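PDB 3SYJ: adhesion and penetration protein autotransporter, which promotes bacterial adherence and host cell invasion as the surface passenger of an autotransporter, binds copies of itself, and is probably a serine protease. Local coordinates for residues 590-595 with 621-626; 643-648 with 699-704; 669-674 with 684-689; 538-543 with 569-574. One frame throughout, in Å; residues are numbered along the deposited sequence.

In the fold
Interactions 1, 2 and 4 lie in the beta-helix (beta-solenoid) of the passenger. Interaction 3 is a hairpin that packs on it. All are away from Ser-218, the active-site serine inferred by similarity. Interactions 4 and 2 join successive parallel strands of the helix. Interaction 1 is a short antiparallel bridge between them, its centre about 11 Å from that of interaction 4 and about 12 Å from that of interaction 2. Arg-625 ties the three together: its NE lies 2.7 Å from Ser-571 O, and its O lies 2.7 Å from Ser-646 N. Interaction 3 falls within the 50 residues between the segments of interaction 2. It meets interaction 1 where Trp-622 CH2 comes 3.5 Å from Thr-674 CG2.

Interaction 1. Residues 590-595 with 621-626; sequences SGRPTP and DWINRT
Arg-592 and Ile-623 form an antiparallel hydrogen-bonded pair, and Pro-593 faces Trp-622 in the following non-hydrogen-bonded pair. This short bridge belongs to the beta-solenoid. It closes an excursion of 25 residues that includes a helix. Ile-623 N gives a straight bond to Arg-592 O (2.7 Å); the return bond from Arg-592 N is weak. Trp-622 lies flat along the facing chain. Its CG is anti to the carbonyl carbon (chi1 -84°), which swings the indole across Pro-593. CA of Pro-593 makes a CH-pi contact 3.7 Å from the centroid of the Trp-622 five-membered ring, 8° off the normal. Arg-643 adds a cation-pi contact to this indole. Beyond the bridge, Thr-594 OG1 donates to Asp-621 OD1 (2.7 Å) from above the carboxylate plane. Thr-594 N binds Asp-621 O, and OD2 of Asp-621 is held by His-596. Arg-592 folds back, and its NE and NH2 both grip Pro-593 O. Arg-592 and Arg-625 run side by side with guanidinium planes 89° apart. Arg-592 has a salt bridge to Asp-677. Arg-625 NE donates to Ser-571 O, and its NH1 pairs with Glu-497. On the face that carries Arg-592, Ile-623 CD1 touches Pro-595 CD at 3.9 Å.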
loop_
_atom_site.group_PDB
_atom_site.type_symbol
_atom_site.label_atom_id
_atom_site.label_comp_id
_atom_site.label_asym_id
_atom_site.label_seq_id
_atom_site.Cartn_x
_atom_site.Cartn_y
_atom_site.Cartn_z
ATOM N N SER A 590 11.007 -15.462 -28.325
ATOM C CA SER A 590 11.749 -14.595 -29.225
ATOM C C SER A 590 10.875 -14.015 -30.327
ATOM O O SER A 590 9.837 -14.579 -30.678
ATOM C CB SER A 590 12.903 -15.383 -29.856
ATOM O OG SER A 590 13.708 -14.557 -30.687
ATOM N N GLY A 591 11.300 -12.879 -30.865
ATOM C CA GLY A 591 10.770 -12.400 -32.123
ATOM C C GLY A 591 11.512 -13.165 -33.201
ATOM O O GLY A 591 12.272 -14.082 -32.890
ATOM N N ARG A 592 11.303 -12.802 -34.463
ATOM C CA ARG A 592 11.989 -13.468 -35.574
ATOM C C ARG A 592 12.300 -12.501 -36.719
ATOM O O ARG A 592 11.623 -11.485 -36.892
ATOM C CB ARG A 592 11.155 -14.635 -36.108
ATOM C CG ARG A 592 9.754 -14.249 -36.557
ATOM C CD ARG A 592 9.304 -15.127 -37.706
ATOM N NE ARG A 592 10.136 -14.887 -38.881
ATOM C CZ ARG A 592 10.263 -15.721 -39.908
ATOM N NH1 ARG A 592 9.606 -16.873 -39.926
ATOM N NH2 ARG A 592 11.055 -15.399 -40.920
ATOM N N PRO A 593 13.323 -12.823 -37.519
ATOM C CA PRO A 593 13.628 -11.919 -38.631
ATOM C C PRO A 593 12.429 -11.803 -39.566
ATOM O O PRO A 593 11.699 -12.779 -39.760
ATOM C CB PRO A 593 14.795 -12.619 -39.339
ATOM C CG PRO A 593 15.384 -13.539 -38.316
ATOM C CD PRO A 593 14.234 -13.982 -37.468
ATOM N N THR A 594 12.201 -10.622 -40.118
ATOM C CA THR A 594 11.202 -10.484 -41.171
ATOM C C THR A 594 11.636 -11.390 -42.316
ATOM O O THR A 594 12.813 -11.425 -42.658
ATOM C CB THR A 594 11.124 -9.034 -41.678
ATOM O OG1 THR A 594 10.793 -8.170 -40.587
ATOM C CG2 THR A 594 10.079 -8.900 -42.779
ATOM N N PRO A 595 10.699 -12.152 -42.895
ATOM C CA PRO A 595 11.035 -13.006 -44.041
ATOM C C PRO A 595 11.476 -12.202 -45.263
ATOM O O PRO A 595 10.929 -11.132 -45.519
ATOM C CB PRO A 595 9.707 -13.705 -44.350
ATOM C CG PRO A 595 8.939 -13.658 -43.079
ATOM C CD PRO A 595 9.323 -12.379 -42.413
ATOM N N ASP A 621 15.936 -5.838 -39.135
ATOM C CA ASP A 621 14.572 -5.969 -39.633
ATOM C C ASP A 621 13.944 -7.254 -39.088
ATOM O O ASP A 621 13.981 -8.308 -39.733
ATOM C CB ASP A 621 14.588 -5.964 -41.166
ATOM C CG ASP A 621 13.216 -6.146 -41.769
ATOM O OD1 ASP A 621 12.219 -5.966 -41.051
ATOM O OD2 ASP A 621 13.132 -6.469 -42.971
ATOM N N TRP A 622 13.389 -7.152 -37.879
ATOM C CA TRP A 622 12.755 -8.275 -37.187
ATOM C C TRP A 622 11.293 -7.980 -36.876
ATOM O O TRP A 622 10.895 -6.820 -36.771
ATOM C CB TRP A 622 13.480 -8.565 -35.869
ATOM C CG TRP A 622 14.675 -9.443 -36.018
ATOM C CD1 TRP A 622 15.675 -9.320 -36.943
ATOM C CD2 TRP A 622 15.015 -10.575 -35.205
ATOM N NE1 TRP A 622 16.603 -10.317 -36.763
ATOM C CE2 TRP A 622 16.224 -11.098 -35.703
ATOM C CE3 TRP A 622 14.407 -11.204 -34.110
ATOM C CZ2 TRP A 622 16.844 -12.214 -35.140
ATOM C CZ3 TRP A 622 15.022 -12.312 -33.556
ATOM C CH2 TRP A 622 16.229 -12.805 -34.070
ATOM N N ILE A 623 10.506 -9.043 -36.722
ATOM C CA ILE A 623 9.118 -8.937 -36.289
ATOM C C ILE A 623 9.034 -8.958 -34.765
ATOM O O ILE A 623 9.639 -9.817 -34.113
ATOM C CB ILE A 623 8.270 -10.103 -36.843
ATOM C CG1 ILE A 623 8.429 -10.193 -38.368
ATOM C CG2 ILE A 623 6.814 -9.934 -36.438
ATOM C CD1 ILE A 623 7.628 -11.299 -39.033
ATOM N N ASN A 624 8.288 -8.014 -34.196
ATOM C CA ASN A 624 8.092 -7.966 -32.748
ATOM C C ASN A 624 6.927 -8.846 -32.288
ATOM O O ASN A 624 5.865 -8.862 -32.919
ATOM C CB ASN A 624 7.891 -6.523 -32.287
ATOM C CG ASN A 624 9.147 -5.681 -32.458
ATOM O OD1 ASN A 624 10.268 -6.161 -32.265
ATOM N ND2 ASN A 624 8.964 -4.421 -32.826
ATOM N N ARG A 625 7.129 -9.572 -31.189
ATOM C CA ARG A 625 6.127 -10.518 -30.695
ATOM C C ARG A 625 5.630 -10.225 -29.272
ATOM O O ARG A 625 6.265 -9.498 -28.501
ATOM C CB ARG A 625 6.666 -11.950 -30.750
ATOM C CG ARG A 625 7.127 -12.411 -32.125
ATOM C CD ARG A 625 6.003 -12.375 -33.149
ATOM N NE ARG A 625 6.215 -13.356 -34.211
ATOM C CZ ARG A 625 5.506 -13.424 -35.333
ATOM N NH1 ARG A 625 4.535 -12.553 -35.555
ATOM N NH2 ARG A 625 5.771 -14.365 -36.232
ATOM N N THR A 626 4.484 -10.800 -28.936
ATOM C CA THR A 626 3.943 -10.694 -27.593
ATOM C C THR A 626 3.657 -12.094 -27.092
ATOM O O THR A 626 3.276 -12.979 -27.860
ATOM C CB THR A 626 2.628 -9.887 -27.541
ATOM O OG1 THR A 626 1.631 -10.536 -28.339
ATOM C CG2 THR A 626 2.831 -8.481 -28.044
HETATM O O HOH W 1 15.134 -9.958 -41.781
#

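Interaction 2. Residues 643-648 with 699-704; sequences RNVSSI and PKTQIN
Val-645 and Thr-701 meet with their side chains crossing obliquely. The methyl CG2 of Thr-701 lies 4.1 Å from Val-645 CG1. The hydroxyl takes the other branch: with chi1 at -55°, OG1 sits beside its own backbone N and donates to Val-645 O at 2.9 Å, in the carbonyl plane. Thr-701 thus adds a side-chain bond ahead of the first backbone bond of the ladder. From there on the two strands run parallel. Gln-702 N gives an almost straight bond to Ser-646 O, Ile-648 N binds Gln-702 O, and Asn-704 N binds Ile-648 O at 2.8 Å.

Ser-647 and Gln-702 share one face of this ladder, with CB facing CB at 4.1 Å. Gln-702 then bends at chi2 (-57°). This brings NE2 back onto Lys-700 O, which it meets from above the carbonyl plane. Its OE1 reaches Asn-724. Ile-648 and Ile-703 share the opposite face and touch through their CG2 methyls at 4.3 Å.

At the start of the segments, Asn-644 and Pro-699 cross at about a right angle, with ND2 of Asn-644 3.6 Å from CD of Pro-699. The amide is held at both ends. Arg-643 NE meets its OD1 nearly in line with the C=O, and ND2 binds Asn-624. A water bridges Val-645 N and Pro-699 O. A second water donates to Ser-646 O and Lys-700 O.

Such in-register pairing of parallel strands, here with an isoleucine pair on one face and Ser-647 beside Gln-702 on the other, is typical of a beta-helix, in this case within the second beta-solenoid repeat region.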
loop_
_atom_site.group_PDB
_atom_site.type_symbol
_atom_site.label_atom_id
_atom_site.label_comp_id
_atom_site.label_asym_id
_atom_site.label_seq_id
_atom_site.Cartn_x
_atom_site.Cartn_y
_atom_site.Cartn_z
ATOM N N ARG A 643 15.425 -11.203 -28.074
ATOM C CA ARG A 643 15.242 -9.921 -28.753
ATOM C C ARG A 643 13.923 -9.858 -29.501
ATOM O O ARG A 643 13.379 -10.884 -29.904
ATOM C CB ARG A 643 16.398 -9.638 -29.717
ATOM C CG ARG A 643 16.681 -10.752 -30.729
ATOM C CD ARG A 643 17.651 -10.280 -31.815
ATOM N NE ARG A 643 17.058 -9.223 -32.630
ATOM C CZ ARG A 643 17.630 -8.690 -33.706
ATOM N NH1 ARG A 643 18.823 -9.115 -34.113
ATOM N NH2 ARG A 643 17.005 -7.727 -34.377
ATOM N N ASN A 644 13.428 -8.639 -29.691
ATOM C CA ASN A 644 12.168 -8.394 -30.385
ATOM C C ASN A 644 10.960 -9.084 -29.749
ATOM O O ASN A 644 10.086 -9.620 -30.436
ATOM C CB ASN A 644 12.290 -8.705 -31.878
ATOM C CG ASN A 644 13.344 -7.842 -32.564
ATOM O OD1 ASN A 644 14.482 -8.276 -32.747
ATOM N ND2 ASN A 644 12.976 -6.604 -32.922
ATOM N N VAL A 645 10.923 -9.062 -28.424
ATOM C CA VAL A 645 9.717 -9.400 -27.692
ATOM C C VAL A 645 9.197 -8.094 -27.113
ATOM O O VAL A 645 9.824 -7.498 -26.233
ATOM C CB VAL A 645 9.983 -10.397 -26.551
ATOM C CG1 VAL A 645 8.700 -10.666 -25.783
ATOM C CG2 VAL A 645 10.577 -11.700 -27.094
ATOM N N SER A 646 8.065 -7.633 -27.634
ATOM C CA SER A 646 7.498 -6.366 -27.202
ATOM C C SER A 646 7.094 -6.449 -25.746
ATOM O O SER A 646 7.332 -5.530 -24.967
ATOM C CB SER A 646 6.284 -6.004 -28.052
ATOM O OG SER A 646 6.682 -5.630 -29.354
ATOM N N SER A 647 6.469 -7.561 -25.387
ATOM C CA SER A 647 5.978 -7.734 -24.032
ATOM C C SER A 647 5.775 -9.201 -23.730
ATOM O O SER A 647 5.444 -9.991 -24.618
ATOM C CB SER A 647 4.653 -6.994 -23.845
ATOM O OG SER A 647 3.661 -7.496 -24.723
ATOM N N ILE A 648 5.990 -9.567 -22.474
ATOM C CA ILE A 648 5.582 -10.877 -22.003
ATOM C C ILE A 648 4.787 -10.682 -20.724
ATOM O O ILE A 648 5.269 -10.065 -19.775
ATOM C CB ILE A 648 6.782 -11.844 -21.835
ATOM C CG1 ILE A 648 6.288 -13.267 -21.570
ATOM C CG2 ILE A 648 7.767 -11.342 -20.772
ATOM C CD1 ILE A 648 7.356 -14.320 -21.761
ATOM N N PRO A 699 13.014 -3.433 -29.349
ATOM C CA PRO A 699 12.171 -2.861 -28.293
ATOM C C PRO A 699 12.627 -3.289 -26.904
ATOM O O PRO A 699 13.206 -4.368 -26.761
ATOM C CB PRO A 699 10.795 -3.475 -28.586
ATOM C CG PRO A 699 11.124 -4.753 -29.281
ATOM C CD PRO A 699 12.239 -4.358 -30.194
ATOM N N LYS A 700 12.382 -2.446 -25.906
ATOM C CA LYS A 700 12.623 -2.814 -24.518
ATOM C C LYS A 700 11.457 -3.668 -24.031
ATOM O O LYS A 700 10.332 -3.187 -23.905
ATOM C CB LYS A 700 12.747 -1.570 -23.639
ATOM C CG LYS A 700 14.009 -0.761 -23.870
ATOM C CD LYS A 700 14.142 0.365 -22.860
ATOM C CE LYS A 700 15.243 1.345 -23.266
ATOM N NZ LYS A 700 15.318 2.505 -22.326
ATOM N N THR A 701 11.729 -4.932 -23.746
ATOM C CA THR A 701 10.679 -5.864 -23.367
ATOM C C THR A 701 9.935 -5.432 -22.105
ATOM O O THR A 701 10.543 -5.219 -21.056
ATOM C CB THR A 701 11.261 -7.251 -23.124
ATOM O OG1 THR A 701 11.990 -7.662 -24.289
ATOM C CG2 THR A 701 10.151 -8.240 -22.823
ATOM N N GLN A 702 8.619 -5.300 -22.209
ATOM C CA GLN A 702 7.801 -5.037 -21.033
ATOM C C GLN A 702 7.428 -6.364 -20.405
ATOM O O GLN A 702 6.600 -7.101 -20.947
ATOM C CB GLN A 702 6.525 -4.274 -21.400
ATOM C CG GLN A 702 6.758 -2.993 -22.153
ATOM C CD GLN A 702 7.664 -2.028 -21.407
ATOM O OE1 GLN A 702 7.384 -1.637 -20.271
ATOM N NE2 GLN A 702 8.748 -1.625 -22.054
ATOM N N ILE A 703 8.049 -6.674 -19.270
ATOM C CA ILE A 703 7.704 -7.867 -18.505
ATOM C C ILE A 703 6.551 -7.529 -17.572
ATOM O O ILE A 703 6.746 -6.887 -16.538
ATOM C CB ILE A 703 8.896 -8.366 -17.665
ATOM C CG1 ILE A 703 10.138 -8.569 -18.543
ATOM C CG2 ILE A 703 8.528 -9.643 -16.934
ATOM C CD1 ILE A 703 11.452 -8.508 -17.769
ATOM N N ASN A 704 5.349 -7.961 -17.936
ATOM C CA ASN A 704 4.148 -7.566 -17.212
ATOM C C ASN A 704 3.634 -8.643 -16.263
ATOM O O ASN A 704 2.694 -9.384 -16.572
ATOM C CB ASN A 704 3.063 -7.114 -18.195
ATOM C CG ASN A 704 3.477 -5.875 -18.985
ATOM O OD1 ASN A 704 4.234 -5.035 -18.491
ATOM N ND2 ASN A 704 2.990 -5.762 -20.215
HETATM O O HOH W 2 13.282 -7.100 -27.303
HETATM O O HOH W 3 8.102 -2.671 -25.996
#

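Interaction 3. Residues 669-674 with 684-689; sequences QNTICT and CQKVDL
Cys-673 and Cys-684 are joined by a disulfide across a beta hairpin of strands 669-675 and 682-688. They form a non-hydrogen-bonded pair of the antiparallel ladder, with SG to SG at 2.0 Å and chi3 at 107°. The link is covalent and lies close to the turn. Four backbone bonds hold the rest, in two reciprocal pairs: Asn-670 with Val-687, and Ile-672 with Gln-685.

Lys-686 lies on the same face as the disulfide and can be followed along its length. Its CB packs 3.6 Å from Gln-669 OE1. CG lies between that oxygen and Thr-671 OG1. The chain then bends at chi2 (-96°) and runs past the threonine. CD is 3.6 Å from Thr-671 OG1, and CE is 3.8 Å from the same oxygen. NZ ends at a water 3.1 Å away, which donates back to Gln-669 OE1. The lysine thus bridges two residues of the facing strand, by packing along its chain and by water at its tip. Gln-669 also crosses Asp-688, with the amide and carboxylate planes 68° apart.

The other face carries Ile-672 and Val-687. They cross at about a right angle, with Ile-672 CG1 4.1 Å from Val-687 CB. Ile-672 also packs on Trp-622, while Thr-671 and Cys-673 on the disulfide face touch Phe-588. Asn-670 OD1 accepts from Val-665 N. Its ND2 donates to a water at 2.9 Å, and this water donates to Val-687 O at 2.7 Å.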
loop_
_atom_site.group_PDB
_atom_site.type_symbol
_atom_site.label_atom_id
_atom_site.label_comp_id
_atom_site.label_asym_id
_atom_site.label_seq_id
_atom_site.Cartn_x
_atom_site.Cartn_y
_atom_site.Cartn_z
ATOM N N GLN A 669 27.704 -9.798 -26.470
ATOM C CA GLN A 669 27.176 -10.935 -27.196
ATOM C C GLN A 669 25.945 -11.433 -26.469
ATOM O O GLN A 669 25.908 -11.453 -25.241
ATOM C CB GLN A 669 28.214 -12.052 -27.306
ATOM C CG GLN A 669 29.400 -11.684 -28.177
ATOM C CD GLN A 669 30.189 -12.892 -28.639
ATOM O OE1 GLN A 669 30.217 -13.929 -27.969
ATOM N NE2 GLN A 669 30.836 -12.763 -29.794
ATOM N N ASN A 670 24.929 -11.809 -27.236
ATOM C CA ASN A 670 23.752 -12.459 -26.691
ATOM C C ASN A 670 23.495 -13.718 -27.492
ATOM O O ASN A 670 23.800 -13.770 -28.682
ATOM C CB ASN A 670 22.543 -11.533 -26.771
ATOM C CG ASN A 670 22.830 -10.153 -26.211
ATOM O OD1 ASN A 670 22.528 -9.865 -25.056
ATOM N ND2 ASN A 670 23.428 -9.297 -27.028
ATOM N N THR A 671 22.954 -14.744 -26.845
ATOM C CA THR A 671 22.584 -15.958 -27.562
ATOM C C THR A 671 21.270 -15.730 -28.315
ATOM O O THR A 671 20.227 -15.495 -27.708
ATOM C CB THR A 671 22.463 -17.171 -26.617
ATOM O OG1 THR A 671 23.699 -17.359 -25.916
ATOM C CG2 THR A 671 22.148 -18.424 -27.410
ATOM N N ILE A 672 21.327 -15.774 -29.641
ATOM C CA ILE A 672 20.143 -15.516 -30.453
ATOM C C ILE A 672 19.699 -16.792 -31.172
ATOM O O ILE A 672 20.498 -17.446 -31.844
ATOM C CB ILE A 672 20.402 -14.394 -31.484
ATOM C CG1 ILE A 672 20.889 -13.120 -30.789
ATOM C CG2 ILE A 672 19.149 -14.110 -32.311
ATOM C CD1 ILE A 672 19.949 -12.593 -29.739
ATOM N N CYS A 673 18.425 -17.139 -31.020
ATOM C CA CYS A 673 17.856 -18.324 -31.651
ATOM C C CYS A 673 16.954 -17.947 -32.809
ATOM O O CYS A 673 16.002 -17.191 -32.634
ATOM C CB CYS A 673 17.044 -19.128 -30.638
ATOM S SG CYS A 673 18.038 -20.065 -29.502
ATOM N N THR A 674 17.241 -18.494 -33.985
ATOM C CA THR A 674 16.433 -18.225 -35.171
ATOM C C THR A 674 16.262 -19.500 -35.975
ATOM O O THR A 674 17.170 -20.335 -36.026
ATOM C CB THR A 674 17.102 -17.185 -36.092
ATOM O OG1 THR A 674 18.399 -17.659 -36.464
ATOM C CG2 THR A 674 17.243 -15.845 -35.395
ATOM N N CYS A 684 21.053 -21.750 -32.603
ATOM C CA CYS A 684 21.280 -20.869 -31.459
ATOM C C CYS A 684 22.755 -20.556 -31.354
ATOM O O CYS A 684 23.574 -21.466 -31.298
ATOM C CB CYS A 684 20.814 -21.516 -30.157
ATOM S SG CYS A 684 19.037 -21.766 -30.044
ATOM N N GLN A 685 23.092 -19.273 -31.318
ATOM C CA GLN A 685 24.487 -18.869 -31.311
ATOM C C GLN A 685 24.677 -17.467 -30.744
ATOM O O GLN A 685 23.802 -16.605 -30.866
ATOM C CB GLN A 685 25.039 -18.904 -32.730
ATOM C CG GLN A 685 24.666 -17.664 -33.516
ATOM C CD GLN A 685 24.614 -17.908 -35.006
ATOM O OE1 GLN A 685 25.566 -18.425 -35.597
ATOM N NE2 GLN A 685 23.499 -17.528 -35.629
ATOM N N LYS A 686 25.843 -17.254 -30.144
ATOM C CA LYS A 686 26.222 -15.956 -29.605
ATOM C C LYS A 686 26.448 -14.976 -30.743
ATOM O O LYS A 686 27.170 -15.271 -31.685
ATOM C CB LYS A 686 27.504 -16.084 -28.782
ATOM C CG LYS A 686 27.391 -17.002 -27.583
ATOM C CD LYS A 686 27.100 -16.223 -26.317
ATOM C CE LYS A 686 27.400 -17.064 -25.088
ATOM N NZ LYS A 686 27.700 -16.211 -23.910
ATOM N N VAL A 687 25.824 -13.810 -30.648
ATOM C CA VAL A 687 25.911 -12.795 -31.685
ATOM C C VAL A 687 26.224 -11.465 -31.023
ATOM O O VAL A 687 25.626 -11.110 -30.007
ATOM C CB VAL A 687 24.573 -12.651 -32.462
ATOM C CG1 VAL A 687 24.656 -11.526 -33.496
ATOM C CG2 VAL A 687 24.174 -13.967 -33.118
ATOM N N ASP A 688 27.173 -10.736 -31.592
ATOM C CA ASP A 688 27.462 -9.390 -31.127
ATOM C C ASP A 688 26.341 -8.431 -31.479
ATOM O O ASP A 688 25.876 -8.393 -32.623
ATOM C CB ASP A 688 28.770 -8.884 -31.722
ATOM C CG ASP A 688 29.886 -8.856 -30.711
ATOM O OD1 ASP A 688 30.985 -9.363 -31.026
ATOM O OD2 ASP A 688 29.652 -8.334 -29.594
ATOM N N LEU A 689 25.906 -7.658 -30.489
ATOM C CA LEU A 689 24.911 -6.619 -30.703
ATOM C C LEU A 689 25.596 -5.259 -30.654
ATOM O O LEU A 689 25.585 -4.591 -29.623
ATOM C CB LEU A 689 23.821 -6.704 -29.633
ATOM C CG LEU A 689 22.662 -5.708 -29.724
ATOM C CD1 LEU A 689 22.083 -5.664 -31.132
ATOM C CD2 LEU A 689 21.577 -6.028 -28.691
HETATM O O HOH W 4 30.054 -14.433 -25.001
HETATM O O HOH W 5 23.056 -10.220 -29.773
HETATM O O HOH W 6 20.665 -17.223 -34.624
#

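Interaction 4. Residues 538-543 with 569-574; sequences AYNGWF and LLSGGT
Gly-541 O takes two donors: Gly-573 N at 3.0 Å and a water at 2.9 Å. The same water donates to Tyr-539 O and accepts from Gly-572 N, so it fills in the ladder where the two strands break. On either side of the break the strands pair in parallel, as successive strands of the beta-helix. Tyr-539 N binds Leu-569 O before it, and Phe-543 N binds Gly-573 O after it. Ser-571 N also bonds to Tyr-539 O.

Trp-542 lays its indole over the backbone of Gly-573. The CA of Gly-573 sits 3.5 Å from the centroid of the Trp-542 six-membered ring and 8° off its normal, a CH-pi contact. With no side chain on Gly-573, the ring can lie flat there. On the opposite face of the sheet, Leu-570 CD2 touches both Tyr-539 CB (3.8 Å) and, in the plane of the Phe-543 ring, its edge at CE2 (3.9 Å). Gly-541 N over one face of the Tyr-539 ring and Phe-543 CZ over the other hold its turn. Its OH ties the tip to Trp-542 O (2.8 Å). Thr-574 CG2 rests against Phe-543 CB, while its OG1 accepts from Lys-628 N.

The contact is buried. At the break, Tyr-539 O, Gly-541 O and Gly-572 N share one water, and Ser-571 O accepts from Arg-625. The apolar face closes round aromatic rings, as in the packed core of a beta-helix.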
loop_
_atom_site.group_PDB
_atom_site.type_symbol
_atom_site.label_atom_id
_atom_site.label_comp_id
_atom_site.label_asym_id
_atom_site.label_seq_id
_atom_site.Cartn_x
_atom_site.Cartn_y
_atom_site.Cartn_z
ATOM N N ALA A 538 11.589 -25.833 -32.941
ATOM C CA ALA A 538 10.980 -24.520 -32.908
ATOM C C ALA A 538 9.512 -24.582 -33.270
ATOM O O ALA A 538 9.067 -25.490 -33.970
ATOM C CB ALA A 538 11.721 -23.579 -33.855
ATOM N N TYR A 539 8.760 -23.605 -32.785
ATOM C CA TYR A 539 7.361 -23.486 -33.129
ATOM C C TYR A 539 7.099 -22.040 -33.527
ATOM O O TYR A 539 7.217 -21.135 -32.708
ATOM C CB TYR A 539 6.486 -23.884 -31.936
ATOM C CG TYR A 539 5.000 -23.779 -32.195
ATOM C CD1 TYR A 539 4.375 -24.635 -33.094
ATOM C CD2 TYR A 539 4.214 -22.838 -31.525
ATOM C CE1 TYR A 539 3.015 -24.548 -33.335
ATOM C CE2 TYR A 539 2.848 -22.744 -31.758
ATOM C CZ TYR A 539 2.256 -23.605 -32.666
ATOM O OH TYR A 539 0.903 -23.539 -32.926
ATOM N N ASN A 540 6.748 -21.831 -34.791
ATOM C CA ASN A 540 6.544 -20.487 -35.322
ATOM C C ASN A 540 5.152 -19.915 -35.052
ATOM O O ASN A 540 4.884 -18.748 -35.359
ATOM C CB ASN A 540 6.778 -20.489 -36.834
ATOM C CG ASN A 540 8.224 -20.724 -37.201
ATOM O OD1 ASN A 540 8.917 -21.524 -36.570
ATOM N ND2 ASN A 540 8.693 -20.024 -38.232
ATOM N N GLY A 541 4.268 -20.731 -34.485
ATOM C CA GLY A 541 2.862 -20.377 -34.391
ATOM C C GLY A 541 2.363 -19.890 -33.042
ATOM O O GLY A 541 3.128 -19.361 -32.226
ATOM N N TRP A 542 1.059 -20.075 -32.825
ATOM C CA TRP A 542 0.371 -19.614 -31.624
ATOM C C TRP A 542 -0.093 -20.748 -30.707
ATOM O O TRP A 542 -0.482 -21.822 -31.176
ATOM C CB TRP A 542 -0.846 -18.753 -32.001
ATOM C CG TRP A 542 -0.480 -17.348 -32.327
ATOM C CD1 TRP A 542 -0.101 -16.862 -33.544
ATOM C CD2 TRP A 542 -0.439 -16.242 -31.421
ATOM N NE1 TRP A 542 0.174 -15.525 -33.453
ATOM C CE2 TRP A 542 -0.025 -15.116 -32.159
ATOM C CE3 TRP A 542 -0.709 -16.095 -30.059
ATOM C CZ2 TRP A 542 0.124 -13.854 -31.582
ATOM C CZ3 TRP A 542 -0.565 -14.840 -29.482
ATOM C CH2 TRP A 542 -0.147 -13.736 -30.245
ATOM N N PHE A 543 -0.035 -20.489 -29.402
ATOM C CA PHE A 543 -0.701 -21.307 -28.388
ATOM C C PHE A 543 -1.791 -20.474 -27.737
ATOM O O PHE A 543 -1.507 -19.488 -27.063
ATOM C CB PHE A 543 0.287 -21.773 -27.320
ATOM C CG PHE A 543 1.233 -22.830 -27.794
ATOM C CD1 PHE A 543 0.790 -24.124 -28.003
ATOM C CD2 PHE A 543 2.561 -22.534 -28.034
ATOM C CE1 PHE A 543 1.653 -25.103 -28.447
ATOM C CE2 PHE A 543 3.439 -23.515 -28.477
ATOM C CZ PHE A 543 2.984 -24.802 -28.683
ATOM N N LEU A 569 12.318 -23.215 -29.317
ATOM C CA LEU A 569 12.170 -21.826 -29.701
ATOM C C LEU A 569 10.710 -21.517 -29.999
ATOM O O LEU A 569 10.083 -22.181 -30.825
ATOM C CB LEU A 569 13.040 -21.513 -30.922
ATOM C CG LEU A 569 12.750 -20.204 -31.672
ATOM C CD1 LEU A 569 12.954 -18.996 -30.768
ATOM C CD2 LEU A 569 13.611 -20.088 -32.935
ATOM N N LEU A 570 10.169 -20.519 -29.313
ATOM C CA LEU A 570 8.838 -20.018 -29.630
ATOM C C LEU A 570 8.974 -18.622 -30.228
ATOM O O LEU A 570 9.384 -17.680 -29.543
ATOM C CB LEU A 570 7.964 -19.985 -28.375
ATOM C CG LEU A 570 7.886 -21.326 -27.643
ATOM C CD1 LEU A 570 7.202 -21.184 -26.293
ATOM C CD2 LEU A 570 7.171 -22.349 -28.505
ATOM N N SER A 571 8.644 -18.483 -31.507
ATOM C CA SER A 571 8.867 -17.213 -32.181
ATOM C C SER A 571 7.568 -16.589 -32.658
ATOM O O SER A 571 7.586 -15.577 -33.355
ATOM C CB SER A 571 9.822 -17.393 -33.365
ATOM O OG SER A 571 9.213 -18.177 -34.379
ATOM N N GLY A 572 6.447 -17.197 -32.288
ATOM C CA GLY A 572 5.148 -16.706 -32.714
ATOM C C GLY A 572 4.416 -15.978 -31.602
ATOM O O GLY A 572 4.603 -14.779 -31.400
ATOM N N GLY A 573 3.581 -16.699 -30.864
ATOM C CA GLY A 573 2.871 -16.082 -29.763
ATOM C C GLY A 573 2.120 -17.052 -28.876
ATOM O O GLY A 573 1.830 -18.188 -29.278
ATOM N N THR A 574 1.825 -16.600 -27.659
ATOM C CA THR A 574 0.920 -17.313 -26.766
ATOM C C THR A 574 -0.142 -16.360 -26.237
ATOM O O THR A 574 0.143 -15.203 -25.931
ATOM C CB THR A 574 1.634 -17.951 -25.546
ATOM O OG1 THR A 574 2.221 -16.928 -24.730
ATOM C CG2 THR A 574 2.701 -18.938 -25.986
HETATM O O HOH W 7 5.732 -19.753 -30.939
HETATM O O HOH W 8 6.998 -17.041 -35.976
HETATM O O HOH W 9 10.733 -19.910 -35.185
#